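Local structure of 39 kDa initiator binding protein (Trichomonas vaginalis, 1Q87) at residues V54-L59 / Q91-A96; L98-A103 / F150-P155; I111-A116 / I175-Q180. The protein binds the initiator (Inr) element of core promoters in Trichomonas vaginalis, and is represented here by its C-terminal domain. All blocks are in the same frame, centred on the assembly; numbering follows the deposited sequence.

Contact 1: V54-L59 / Q91-A96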
loop_
_atom_site.group_PDB
_atom_site.type_symbol
_atom_site.label_atom_id
_atom_site.label_comp_id
_atom_site.label_asym_id
_atom_site.label_seq_id
_atom_site.Cartn_x
_atom_site.Cartn_y
_atom_site.Cartn_z
ATOM N N VAL A 54 19.704 -5.348 7.557
ATOM C CA VAL A 54 19.511 -6.096 8.808
ATOM C C VAL A 54 18.843 -7.423 8.456
ATOM O O VAL A 54 18.240 -7.551 7.385
ATOM C CB VAL A 54 18.608 -5.320 9.818
ATOM C CG1 VAL A 54 19.257 -4.016 10.172
ATOM C CG2 VAL A 54 17.207 -5.047 9.216
ATOM N N MET A 55 18.964 -8.421 9.321
ATOM C CA MET A 55 18.341 -9.711 9.028
ATOM C C MET A 55 16.854 -9.471 8.852
ATOM O O MET A 55 16.276 -8.593 9.509
ATOM C CB MET A 55 18.566 -10.719 10.166
ATOM C CG MET A 55 19.994 -11.267 10.285
ATOM S SD MET A 55 20.572 -12.010 8.746
ATOM C CE MET A 55 21.344 -10.580 7.995
ATOM N N ARG A 56 16.238 -10.272 7.990
ATOM C CA ARG A 56 14.832 -10.142 7.684
ATOM C C ARG A 56 13.939 -10.137 8.915
ATOM O O ARG A 56 13.109 -9.251 9.076
ATOM C CB ARG A 56 14.389 -11.261 6.744
ATOM C CG ARG A 56 13.008 -11.010 6.166
ATOM C CD ARG A 56 12.565 -12.161 5.351
ATOM N NE ARG A 56 11.390 -11.809 4.561
ATOM C CZ ARG A 56 10.148 -12.109 4.903
ATOM N NH1 ARG A 56 9.935 -12.776 6.031
ATOM N NH2 ARG A 56 9.132 -11.733 4.119
ATOM N N ASP A 57 14.121 -11.129 9.771
ATOM C CA ASP A 57 13.320 -11.260 10.976
ATOM C C ASP A 57 13.436 -10.101 11.947
ATOM O O ASP A 57 12.452 -9.711 12.565
ATOM C CB ASP A 57 13.659 -12.564 11.684
ATOM C CG ASP A 57 13.014 -13.762 11.015
ATOM O OD1 ASP A 57 13.385 -14.901 11.373
ATOM O OD2 ASP A 57 12.136 -13.563 10.132
ATOM N N PHE A 58 14.637 -9.555 12.084
ATOM C CA PHE A 58 14.852 -8.438 12.975
ATOM C C PHE A 58 14.063 -7.179 12.556
ATOM O O PHE A 58 13.500 -6.486 13.416
ATOM C CB PHE A 58 16.349 -8.155 13.041
ATOM C CG PHE A 58 16.709 -6.950 13.854
ATOM C CD1 PHE A 58 16.788 -5.690 13.266
ATOM C CD2 PHE A 58 16.992 -7.072 15.194
ATOM C CE1 PHE A 58 17.150 -4.564 14.006
ATOM C CE2 PHE A 58 17.347 -5.959 15.931
ATOM C CZ PHE A 58 17.429 -4.701 15.333
ATOM N N LEU A 59 14.017 -6.904 11.247
ATOM C CA LEU A 59 13.318 -5.740 10.729
ATOM C C LEU A 59 11.823 -5.862 10.926
ATOM O O LEU A 59 11.162 -4.936 11.393
ATOM C CB LEU A 59 13.579 -5.549 9.241
ATOM C CG LEU A 59 12.777 -4.358 8.727
ATOM C CD1 LEU A 59 13.427 -3.126 9.276
ATOM C CD2 LEU A 59 12.720 -4.285 7.222
ATOM N N GLN A 91 16.920 -13.118 2.930
ATOM C CA GLN A 91 17.334 -13.113 4.321
ATOM C C GLN A 91 17.566 -11.769 4.963
ATOM O O GLN A 91 17.793 -11.699 6.181
ATOM C CB GLN A 91 18.632 -13.912 4.462
ATOM C CG GLN A 91 18.566 -15.334 3.931
ATOM C CD GLN A 91 19.748 -16.161 4.388
ATOM O OE1 GLN A 91 19.972 -16.332 5.591
ATOM N NE2 GLN A 91 20.513 -16.675 3.435
ATOM N N THR A 92 17.572 -10.699 4.176
ATOM C CA THR A 92 17.815 -9.388 4.770
ATOM C C THR A 92 17.003 -8.300 4.108
ATOM O O THR A 92 16.487 -8.495 3.014
ATOM C CB THR A 92 19.330 -9.007 4.738
ATOM O OG1 THR A 92 19.693 -8.461 3.458
ATOM C CG2 THR A 92 20.172 -10.239 5.028
ATOM N N LYS A 93 16.892 -7.160 4.787
ATOM C CA LYS A 93 16.124 -6.031 4.282
ATOM C C LYS A 93 16.889 -4.755 4.416
ATOM O O LYS A 93 17.823 -4.676 5.215
ATOM C CB LYS A 93 14.767 -5.934 5.032
ATOM C CG LYS A 93 13.542 -6.520 4.258
ATOM C CD LYS A 93 13.751 -7.899 3.644
ATOM C CE LYS A 93 12.463 -8.601 3.192
ATOM N NZ LYS A 93 11.975 -8.323 1.775
ATOM N N SER A 94 16.505 -3.748 3.633
ATOM C CA SER A 94 17.195 -2.480 3.703
ATOM C C SER A 94 16.211 -1.326 3.768
ATOM O O SER A 94 14.993 -1.535 3.755
ATOM C CB SER A 94 18.144 -2.311 2.502
ATOM O OG SER A 94 17.472 -1.834 1.350
ATOM N N LYS A 95 16.741 -0.110 3.827
ATOM C CA LYS A 95 15.900 1.054 3.927
ATOM C C LYS A 95 14.920 1.023 2.754
ATOM O O LYS A 95 13.733 1.192 2.947
ATOM C CB LYS A 95 16.732 2.358 3.900
ATOM C CG LYS A 95 16.039 3.523 4.640
ATOM C CD LYS A 95 16.577 4.949 4.346
ATOM C CE LYS A 95 18.092 5.015 4.184
ATOM N NZ LYS A 95 18.478 4.669 2.768
ATOM N N ALA A 96 15.413 0.783 1.545
ATOM C CA ALA A 96 14.533 0.758 0.390
ATOM C C ALA A 96 13.337 -0.182 0.608
ATOM O O ALA A 96 12.278 0.054 0.040
ATOM C CB ALA A 96 15.300 0.364 -0.869
#
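With CG trans to its backbone N (chi1 -168°) and the chain extended as far as NE, Arg56 runs alongside Lys93, the two side chains pointing the same way; the bend of Lys93 at chi2 (47°) directs its chain so that Lys93 CE lies 3.6 Å from Arg56 NE. The long aliphatic shafts of both residues suit this place, because they can pack while their cationic ends reach other partners. Lys93 NZ forms a salt bridge with Glu90 and a hydrogen bond with Met85 O, and Arg56 NH2 donates to Ser82 O and Met85 O, which probably eases the nearness of two like charges. Leu59 crosses Lys93 at about a right angle, its CD2 only 3.4 Å from Lys93 CB. In the backbone, Val54 and Lys93 form an antiparallel hydrogen-bonded pair, Val54 N to Lys93 O at 3.1 Å and Lys93 N to Val54 O at 3.0 Å. One step on, Met55 and Thr92 make a non-hydrogen-bonded pair, and Met55 CE presses on Thr92 CG2 at 3.2 Å. Arg56 N then donates to Gln91 O at 2.8 Å, approaching from above the carbonyl plane, as the chain leaves the strand for the helix. Val54, buried against Thr47, brings a beta-branched side chain well suited to a strand. The whole is a two-stranded antiparallel ribbon followed in both arms by a helix, with Met55 and Ser94 at the N-cap positions.

Contact 2: L98-A103 / F150-P155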
loop_
_atom_site.group_PDB
_atom_site.type_symbol
_atom_site.label_atom_id
_atom_site.label_comp_id
_atom_site.label_asym_id
_atom_site.label_seq_id
_atom_site.Cartn_x
_atom_site.Cartn_y
_atom_site.Cartn_z
ATOM N N LEU A 98 11.780 -0.656 3.560
ATOM C CA LEU A 98 10.891 0.103 4.429
ATOM C C LEU A 98 10.215 1.169 3.560
ATOM O O LEU A 98 9.011 1.397 3.679
ATOM C CB LEU A 98 11.668 0.789 5.557
ATOM C CG LEU A 98 11.209 0.849 7.038
ATOM C CD1 LEU A 98 11.414 2.243 7.575
ATOM C CD2 LEU A 98 9.784 0.467 7.220
ATOM N N TYR A 99 10.991 1.830 2.697
ATOM C CA TYR A 99 10.453 2.865 1.796
ATOM C C TYR A 99 9.268 2.293 0.976
ATOM O O TYR A 99 8.198 2.882 0.881
ATOM C CB TYR A 99 11.533 3.337 0.830
ATOM C CG TYR A 99 11.122 4.497 -0.049
ATOM C CD1 TYR A 99 11.500 5.796 0.283
ATOM C CD2 TYR A 99 10.375 4.305 -1.228
ATOM C CE1 TYR A 99 11.168 6.884 -0.527
ATOM C CE2 TYR A 99 10.018 5.428 -2.070
ATOM C CZ TYR A 99 10.438 6.705 -1.694
ATOM O OH TYR A 99 10.189 7.825 -2.453
ATOM N N LYS A 100 9.481 1.127 0.407
ATOM C CA LYS A 100 8.461 0.456 -0.368
ATOM C C LYS A 100 7.210 0.189 0.484
ATOM O O LYS A 100 6.078 0.494 0.070
ATOM C CB LYS A 100 9.030 -0.872 -0.885
ATOM C CG LYS A 100 8.092 -1.672 -1.743
ATOM C CD LYS A 100 8.843 -2.356 -2.901
ATOM C CE LYS A 100 9.418 -3.716 -2.509
ATOM N NZ LYS A 100 9.739 -4.576 -3.699
ATOM N N PHE A 101 7.440 -0.350 1.686
ATOM C CA PHE A 101 6.358 -0.742 2.592
ATOM C C PHE A 101 5.536 0.434 3.075
ATOM O O PHE A 101 4.311 0.381 3.092
ATOM C CB PHE A 101 6.927 -1.517 3.774
ATOM C CG PHE A 101 5.895 -2.068 4.685
ATOM C CD1 PHE A 101 5.061 -3.088 4.263
ATOM C CD2 PHE A 101 5.728 -1.548 5.962
ATOM C CE1 PHE A 101 4.068 -3.583 5.092
ATOM C CE2 PHE A 101 4.735 -2.042 6.801
ATOM C CZ PHE A 101 3.906 -3.059 6.362
ATOM N N LEU A 102 6.205 1.498 3.464
ATOM C CA LEU A 102 5.523 2.695 3.925
ATOM C C LEU A 102 4.839 3.417 2.732
ATOM O O LEU A 102 3.798 4.076 2.879
ATOM C CB LEU A 102 6.541 3.623 4.644
ATOM C CG LEU A 102 6.966 3.202 6.085
ATOM C CD1 LEU A 102 8.218 3.920 6.519
ATOM C CD2 LEU A 102 5.832 3.507 7.085
ATOM N N ALA A 103 5.413 3.260 1.548
ATOM C CA ALA A 103 4.875 3.875 0.328
ATOM C C ALA A 103 3.542 3.232 -0.016
ATOM O O ALA A 103 2.624 3.922 -0.406
ATOM C CB ALA A 103 5.847 3.697 -0.845
ATOM N N PHE A 150 1.857 -3.571 -6.696
ATOM C CA PHE A 150 2.415 -2.248 -6.544
ATOM C C PHE A 150 3.675 -2.215 -7.403
ATOM O O PHE A 150 4.429 -3.185 -7.456
ATOM C CB PHE A 150 2.707 -1.975 -5.052
ATOM C CG PHE A 150 1.466 -1.559 -4.267
ATOM C CD1 PHE A 150 1.111 -0.215 -4.179
ATOM C CD2 PHE A 150 0.685 -2.510 -3.607
ATOM C CE1 PHE A 150 0.008 0.193 -3.435
ATOM C CE2 PHE A 150 -0.436 -2.125 -2.848
ATOM C CZ PHE A 150 -0.768 -0.758 -2.762
ATOM N N ASP A 151 3.836 -1.108 -8.110
ATOM C CA ASP A 151 4.944 -0.866 -9.010
ATOM C C ASP A 151 6.220 -0.846 -8.182
ATOM O O ASP A 151 6.388 0.005 -7.305
ATOM C CB ASP A 151 4.710 0.497 -9.700
ATOM C CG ASP A 151 5.784 0.864 -10.759
ATOM O OD1 ASP A 151 6.998 0.669 -10.560
ATOM O OD2 ASP A 151 5.389 1.398 -11.807
ATOM N N GLN A 152 7.127 -1.768 -8.451
ATOM C CA GLN A 152 8.366 -1.765 -7.698
ATOM C C GLN A 152 9.142 -0.437 -7.762
ATOM O O GLN A 152 9.851 -0.098 -6.826
ATOM C CB GLN A 152 9.268 -2.912 -8.146
ATOM C CG GLN A 152 9.704 -3.791 -6.987
ATOM C CD GLN A 152 8.528 -4.455 -6.283
ATOM O OE1 GLN A 152 7.637 -3.786 -5.755
ATOM N NE2 GLN A 152 8.523 -5.776 -6.274
ATOM N N ASN A 153 9.010 0.325 -8.841
ATOM C CA ASN A 153 9.732 1.610 -8.943
ATOM C C ASN A 153 9.007 2.866 -8.496
ATOM O O ASN A 153 9.616 3.923 -8.414
ATOM C CB ASN A 153 10.198 1.847 -10.372
ATOM C CG ASN A 153 11.501 1.185 -10.653
ATOM O OD1 ASN A 153 12.557 1.756 -10.383
ATOM N ND2 ASN A 153 11.449 -0.045 -11.177
ATOM N N GLU A 154 7.712 2.749 -8.231
ATOM C CA GLU A 154 6.857 3.843 -7.771
ATOM C C GLU A 154 5.942 3.066 -6.792
ATOM O O GLU A 154 4.743 2.880 -7.029
ATOM C CB GLU A 154 6.103 4.386 -8.990
ATOM C CG GLU A 154 5.319 5.684 -8.789
ATOM C CD GLU A 154 5.033 6.377 -10.122
ATOM O OE1 GLU A 154 4.083 7.176 -10.205
ATOM O OE2 GLU A 154 5.770 6.122 -11.095
ATOM N N PRO A 155 6.521 2.614 -5.667
ATOM C CA PRO A 155 5.827 1.825 -4.644
ATOM C C PRO A 155 4.467 2.214 -4.059
ATOM O O PRO A 155 3.820 1.334 -3.524
ATOM C CB PRO A 155 6.902 1.573 -3.580
ATOM C CG PRO A 155 7.966 2.557 -3.847
ATOM C CD PRO A 155 7.646 3.348 -5.092
#
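Pro155, where the chain turns a corner beyond strand 147-151, lies against one side of helix 95-105 and meets Tyr99, Lys100 and Ala103. The backbones come nearest at Lys100 and Pro155, whose CA atoms are 5.2 Å apart. Before that corner, residues Asp151 to Glu154 form a type I beta turn; Asp151 OD1 accepts from Asn153 N at 2.7 Å with its anti lone pair, an Asx turn for which the short carboxylate arm of aspartate is well suited. The pyrrolidine ring is the main point of touch. Pro155 CB is 3.6 Å from Ala103 CB, and the small alanine lets the ring settle close to the helix, Pro155 CB lying 3.7 Å from Lys100 CA. CG of Pro155 reaches the edge of the Tyr99 ring, in its plane, 4.0 Å from Tyr99 CE2. The tyrosine hydroxyl is hydrogen-bonded to Ile24 N. The aliphatic part of Lys100 continues the apolar surface, Lys100 CG lying 3.9 Å from Pro155 CB, before the chain bends and crosses the Gln152 side chain at a slant; how the two polar ends meet there is doubtful. Chemically, then, the contact depends on apolar packing round a rigid ring, while Asp151 OD1 is used within the turn, and Asn153 OD1 and Glu154 OE1 are hydrogen-bonded to Ser21 and Trp170 respectively.

Contact 3: I111-A116 / I175-Q180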
loop_
_atom_site.group_PDB
_atom_site.type_symbol
_atom_site.label_atom_id
_atom_site.label_comp_id
_atom_site.label_asym_id
_atom_site.label_seq_id
_atom_site.Cartn_x
_atom_site.Cartn_y
_atom_site.Cartn_z
ATOM N N ILE A 111 -1.050 2.418 9.358
ATOM C CA ILE A 111 -0.675 1.421 8.398
ATOM C C ILE A 111 -1.513 0.169 8.357
ATOM O O ILE A 111 -1.844 -0.352 7.280
ATOM C CB ILE A 111 0.815 1.066 8.522
ATOM C CG1 ILE A 111 1.186 0.083 7.408
ATOM C CG2 ILE A 111 1.151 0.538 9.917
ATOM C CD1 ILE A 111 2.200 0.635 6.482
ATOM N N MET A 112 -1.889 -0.313 9.522
ATOM C CA MET A 112 -2.668 -1.531 9.576
ATOM C C MET A 112 -4.115 -1.339 9.152
ATOM O O MET A 112 -4.799 -2.288 8.827
ATOM C CB MET A 112 -2.561 -2.096 10.974
ATOM C CG MET A 112 -1.163 -2.585 11.262
ATOM S SD MET A 112 -0.869 -4.163 10.488
ATOM C CE MET A 112 0.546 -3.849 9.691
ATOM N N LEU A 113 -4.587 -0.099 9.134
ATOM C CA LEU A 113 -5.955 0.128 8.699
ATOM C C LEU A 113 -5.952 0.037 7.194
ATOM O O LEU A 113 -6.791 -0.683 6.631
ATOM C CB LEU A 113 -6.471 1.501 9.136
ATOM C CG LEU A 113 -6.527 1.672 10.656
ATOM C CD1 LEU A 113 -7.095 3.074 10.990
ATOM C CD2 LEU A 113 -7.377 0.533 11.267
ATOM N N LYS A 114 -5.009 0.742 6.544
ATOM C CA LYS A 114 -4.915 0.707 5.079
ATOM C C LYS A 114 -4.765 -0.727 4.597
ATOM O O LYS A 114 -5.466 -1.162 3.670
ATOM C CB LYS A 114 -3.748 1.554 4.575
ATOM C CG LYS A 114 -3.912 3.032 4.959
ATOM C CD LYS A 114 -3.244 3.966 3.985
ATOM C CE LYS A 114 -3.374 5.382 4.409
ATOM N NZ LYS A 114 -2.378 6.187 3.636
ATOM N N ILE A 115 -3.922 -1.484 5.281
ATOM C CA ILE A 115 -3.706 -2.864 4.884
ATOM C C ILE A 115 -4.986 -3.656 4.929
ATOM O O ILE A 115 -5.369 -4.265 3.929
ATOM C CB ILE A 115 -2.608 -3.582 5.749
ATOM C CG1 ILE A 115 -1.205 -3.033 5.406
ATOM C CG2 ILE A 115 -2.681 -5.095 5.531
ATOM C CD1 ILE A 115 -0.092 -3.588 6.274
ATOM N N ALA A 116 -5.639 -3.667 6.092
ATOM C CA ALA A 116 -6.900 -4.395 6.245
ATOM C C ALA A 116 -7.887 -3.922 5.173
ATOM O O ALA A 116 -8.507 -4.734 4.483
ATOM C CB ALA A 116 -7.498 -4.153 7.634
ATOM N N ILE A 175 -0.832 10.657 4.249
ATOM C CA ILE A 175 -2.187 10.842 4.723
ATOM C C ILE A 175 -2.741 9.662 5.472
ATOM O O ILE A 175 -2.842 8.547 4.929
ATOM C CB ILE A 175 -3.147 11.196 3.567
ATOM C CG1 ILE A 175 -2.654 12.455 2.847
ATOM C CG2 ILE A 175 -4.588 11.352 4.097
ATOM C CD1 ILE A 175 -2.519 13.680 3.719
ATOM N N GLU A 176 -3.121 9.924 6.726
ATOM C CA GLU A 176 -3.659 8.883 7.582
ATOM C C GLU A 176 -4.932 8.324 6.995
ATOM O O GLU A 176 -5.657 8.979 6.264
ATOM C CB GLU A 176 -3.919 9.418 8.984
ATOM C CG GLU A 176 -2.648 9.758 9.737
ATOM C CD GLU A 176 -2.911 10.183 11.173
ATOM O OE1 GLU A 176 -3.764 9.539 11.839
ATOM O OE2 GLU A 176 -2.256 11.146 11.637
ATOM N N ALA A 177 -5.206 7.081 7.295
ATOM C CA ALA A 177 -6.402 6.485 6.756
ATOM C C ALA A 177 -7.687 7.279 7.081
ATOM O O ALA A 177 -8.751 7.008 6.517
ATOM C CB ALA A 177 -6.501 5.069 7.242
ATOM N N THR A 178 -7.565 8.276 7.952
ATOM C CA THR A 178 -8.708 9.087 8.349
ATOM C C THR A 178 -9.073 10.056 7.235
ATOM O O THR A 178 -10.244 10.414 7.082
ATOM C CB THR A 178 -8.448 9.879 9.684
ATOM O OG1 THR A 178 -7.473 10.900 9.478
ATOM C CG2 THR A 178 -7.959 8.959 10.763
ATOM N N GLY A 179 -8.085 10.460 6.443
ATOM C CA GLY A 179 -8.344 11.372 5.337
ATOM C C GLY A 179 -8.499 10.748 3.946
ATOM O O GLY A 179 -8.771 9.541 3.781
ATOM N N GLN A 180 -8.357 11.604 2.933
ATOM C CA GLN A 180 -8.433 11.184 1.531
ATOM C C GLN A 180 -6.982 10.824 1.111
ATOM O O GLN A 180 -6.200 11.677 0.675
ATOM C CB GLN A 180 -8.965 12.335 0.700
ATOM C CG GLN A 180 -10.342 12.781 1.153
ATOM C CD GLN A 180 -11.048 13.627 0.100
ATOM O OE1 GLN A 180 -10.632 14.752 -0.183
ATOM N NE2 GLN A 180 -12.103 13.074 -0.505
#
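Lys114 reaches from helix 111-123 to the loop at Ile175-Ala177. Its CB sets the course, with CG placed anti to the carbonyl carbon (chi1 -61°), and from CG onward the chain is extended. CG meets Ala177 CB at 4.0 Å. CD carries the chain on past that methyl group, and CE arrives 3.8 Å from Ala177 N and 3.3 Å from Ile175 O. NZ, at the tip, donates to Ile175 O at 2.7 Å, almost in line with the carbonyl bond (C=O...N angle 165°).

The loop that receives it joins strands 165-171 and 182-183, neighbours in the five-stranded antiparallel sheet, and is shaped by a type I beta turn from Glu176 to Gly179 in which Gly179 N donates to Glu176 O at 2.8 Å. Ala177 is the second residue of that turn. Its small methyl group rests against both Lys114 CG and Leu113 CB, the latter also 4.0 Å from Ala177 CB, and its N bonds to Thr110 OG1, just ahead of the helix. Glycine, with no side chain, suits the fourth position because Ile175 CG2 occupies the space beside its CA.

Lysine suits its own place because a long apolar shaft lets it cross from the helix, touching Phe105, Pro107 and Tyr181, and still deliver three N-H groups. Besides Ile175 O, the buried ammonium is hydrogen-bonded to Gly106 O and Asn171 OD1. All three acceptors are formally neutral oxygens, so its charge is probably stabilised by their dipoles.

From the N terminus, contact 1 comes first: residues 91-96 return to 54-59 and close a loop that holds the rest of helix 56-67 and helix 74-84. It is complete before contact 2 opens, so the two stand in series, joined by helix 95-105, which begins in one and packs in the other. Contacts 2 and 3 cross: 98-103 waits for 150-155, while 111-116, begun within that span, is met only at 175-180. They also touch, Phe101 CE2 lying 3.7 Å from Ile111 CD1, where two consecutive helices pack. Contact 1 thus stays within the helical part, while contacts 2 and 3 fasten helices 95-105 and 111-123 to turns of the five-stranded sheet.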